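Local coordinates for protein biliverdin reductase (Synechocystis sp., PDB 5B3T) that probably reduces biliverdin to bilirubin with NADPH, in the pathway of heme breakdown, at residues I83-G88 / H174-G179. Numbering follows the deposited sequence.
Sequences INQLHG and HHQQFG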
loop_
_atom_site.group_PDB
_atom_site.type_symbol
_atom_site.label_atom_id
_atom_site.label_comp_id
_atom_site.label_asym_id
_atom_site.label_seq_id
_atom_site.Cartn_x
_atom_site.Cartn_y
_atom_site.Cartn_z
ATOM N N ILE A 83 -5.945 -9.445 -2.359
ATOM C CA ILE A 83 -4.719 -10.211 -2.566
ATOM C C ILE A 83 -3.780 -9.463 -3.507
ATOM O O ILE A 83 -4.200 -8.996 -4.573
ATOM C CB ILE A 83 -5.083 -11.600 -3.120
ATOM C CG1 ILE A 83 -5.875 -12.399 -2.072
ATOM C CG2 ILE A 83 -3.855 -12.335 -3.576
ATOM C CD1 ILE A 83 -6.529 -13.678 -2.622
ATOM N N ASN A 84 -2.509 -9.407 -3.150
ATOM C CA ASN A 84 -1.525 -8.593 -3.865
ATOM C C ASN A 84 -1.532 -8.871 -5.363
ATOM O O ASN A 84 -1.586 -7.945 -6.180
ATOM C CB ASN A 84 -0.123 -8.842 -3.297
ATOM C CG ASN A 84 0.097 -8.167 -1.958
ATOM O OD1 ASN A 84 -0.685 -7.310 -1.546
ATOM N ND2 ASN A 84 1.174 -8.541 -1.278
ATOM N N GLN A 85 -1.478 -10.150 -5.741
ATOM C CA GLN A 85 -1.316 -10.509 -7.147
ATOM C C GLN A 85 -2.483 -10.029 -8.003
ATOM O O GLN A 85 -2.310 -9.773 -9.199
ATOM C CB GLN A 85 -1.151 -12.025 -7.276
ATOM C CG GLN A 85 -0.824 -12.509 -8.684
ATOM C CD GLN A 85 -0.669 -14.017 -8.765
ATOM O OE1 GLN A 85 -1.347 -14.762 -8.054
ATOM N NE2 GLN A 85 0.225 -14.475 -9.635
ATOM N N LEU A 86 -3.668 -9.881 -7.410
ATOM C CA LEU A 86 -4.884 -9.618 -8.172
ATOM C C LEU A 86 -5.062 -8.160 -8.580
ATOM O O LEU A 86 -5.884 -7.885 -9.461
ATOM C CB LEU A 86 -6.110 -10.054 -7.363
ATOM C CG LEU A 86 -6.284 -11.545 -7.086
ATOM C CD1 LEU A 86 -7.534 -11.784 -6.253
ATOM C CD2 LEU A 86 -6.358 -12.309 -8.397
ATOM N N HIS A 87 -4.315 -7.229 -7.984
ATOM C CA HIS A 87 -4.675 -5.814 -8.086
ATOM C C HIS A 87 -4.624 -5.314 -9.526
ATOM O O HIS A 87 -5.541 -4.623 -9.982
ATOM C CB HIS A 87 -3.769 -4.980 -7.184
ATOM C CG HIS A 87 -4.241 -4.907 -5.767
ATOM N ND1 HIS A 87 -3.955 -3.843 -4.940
ATOM C CD2 HIS A 87 -4.990 -5.764 -5.035
ATOM C CE1 HIS A 87 -4.505 -4.050 -3.757
ATOM N NE2 HIS A 87 -5.139 -5.208 -3.789
ATOM N N GLY A 88 -3.564 -5.655 -10.257
ATOM C CA GLY A 88 -3.451 -5.192 -11.631
ATOM C C GLY A 88 -4.526 -5.759 -12.539
ATOM O O GLY A 88 -5.104 -5.038 -13.357
ATOM N N HIS A 174 2.077 -17.234 0.296
ATOM C CA HIS A 174 2.048 -17.938 -0.979
ATOM C C HIS A 174 2.911 -17.162 -1.968
ATOM O O HIS A 174 2.684 -15.968 -2.184
ATOM C CB HIS A 174 0.602 -18.059 -1.467
ATOM C CG HIS A 174 0.436 -18.852 -2.726
ATOM N ND1 HIS A 174 0.471 -18.276 -3.978
ATOM C CD2 HIS A 174 0.202 -20.171 -2.926
ATOM C CE1 HIS A 174 0.279 -19.208 -4.895
ATOM N NE2 HIS A 174 0.115 -20.367 -4.282
ATOM N N HIS A 175 3.905 -17.841 -2.553
ATOM C CA HIS A 175 4.896 -17.169 -3.395
ATOM C C HIS A 175 4.245 -16.284 -4.453
ATOM O O HIS A 175 4.578 -15.100 -4.579
ATOM C CB HIS A 175 5.806 -18.202 -4.067
ATOM C CG HIS A 175 6.914 -18.705 -3.194
ATOM N ND1 HIS A 175 8.023 -17.946 -2.889
ATOM C CD2 HIS A 175 7.096 -19.900 -2.583
ATOM C CE1 HIS A 175 8.835 -18.647 -2.117
ATOM N NE2 HIS A 175 8.295 -19.836 -1.917
ATOM N N GLN A 176 3.311 -16.842 -5.224
ATOM C CA GLN A 176 2.753 -16.107 -6.355
ATOM C C GLN A 176 1.728 -15.064 -5.916
ATOM O O GLN A 176 1.721 -13.944 -6.439
ATOM C CB GLN A 176 2.134 -17.085 -7.353
ATOM C CG GLN A 176 3.163 -17.918 -8.106
ATOM C CD GLN A 176 2.523 -18.889 -9.075
ATOM O OE1 GLN A 176 1.332 -18.792 -9.370
ATOM N NE2 GLN A 176 3.314 -19.830 -9.581
ATOM N N GLN A 177 0.857 -15.407 -4.963
ATOM C CA GLN A 177 -0.185 -14.471 -4.548
ATOM C C GLN A 177 0.396 -13.291 -3.778
ATOM O O GLN A 177 -0.040 -12.149 -3.964
ATOM C CB GLN A 177 -1.237 -15.192 -3.706
ATOM C CG GLN A 177 -2.136 -16.127 -4.500
ATOM C CD GLN A 177 -3.149 -16.841 -3.627
ATOM O OE1 GLN A 177 -2.799 -17.731 -2.851
ATOM N NE2 GLN A 177 -4.413 -16.453 -3.746
ATOM N N PHE A 178 1.373 -13.544 -2.905
ATOM C CA PHE A 178 1.965 -12.455 -2.136
ATOM C C PHE A 178 2.933 -11.638 -2.983
ATOM O O PHE A 178 3.021 -10.415 -2.823
ATOM C CB PHE A 178 2.661 -13.010 -0.894
ATOM C CG PHE A 178 3.289 -11.955 -0.032
ATOM C CD1 PHE A 178 2.508 -10.982 0.577
ATOM C CD2 PHE A 178 4.655 -11.938 0.180
ATOM C CE1 PHE A 178 3.083 -10.006 1.372
ATOM C CE2 PHE A 178 5.234 -10.967 0.976
ATOM C CZ PHE A 178 4.445 -9.999 1.571
ATOM N N GLY A 179 3.652 -12.289 -3.889
ATOM C CA GLY A 179 4.554 -11.590 -4.777
ATOM C C GLY A 179 5.851 -11.185 -4.101
ATOM O O GLY A 179 6.203 -11.648 -3.011
#
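Asn84 and Gln85 take up two successive carbonyls at the C-terminal end of helix 175-178. Asn84 ND2 donates to Phe178 O at 3.1 Å, nearly straight at 166°; the donor sits on a lone pair in the carbonyl plane, and the oxygen lies close to the Asn84 amide plane. With CG beside its own backbone N (chi1 -75°), the amide also runs alongside the Phe178 ring, the planes 33° apart and ND2 3.3 Å from CD1. One residue earlier in the helix, Gln177 O takes Gln85 N at 3.0 Å in a bent, weak bond. Gln85 then extends past Gln176 O, its CD 3.3 Å from that oxygen without a hydrogen bond. An alanine here takes away CG and the amide, and would probably leave Gln176 O with less packed against it and a gap beside the Gln177 side chain. Ile83 CD1 packs against Gln177 NE2 at 3.7 Å. At the other helix end, His174 is the N-cap: ND1 accepts from Gln177 N in the ring plane, NE2 bonds weakly to Glu215, and Gln177 OE1 lies over one face. Asn84 and Trp171 both bind NADP(+), absent from this apo model; Trp171 touches Ile83, Asn84 and Gln177. The Rossmann and C-terminal domains thus meet beside the cofactor site through N-H donors answering helix-end carbonyls, a polar join without a salt bridge.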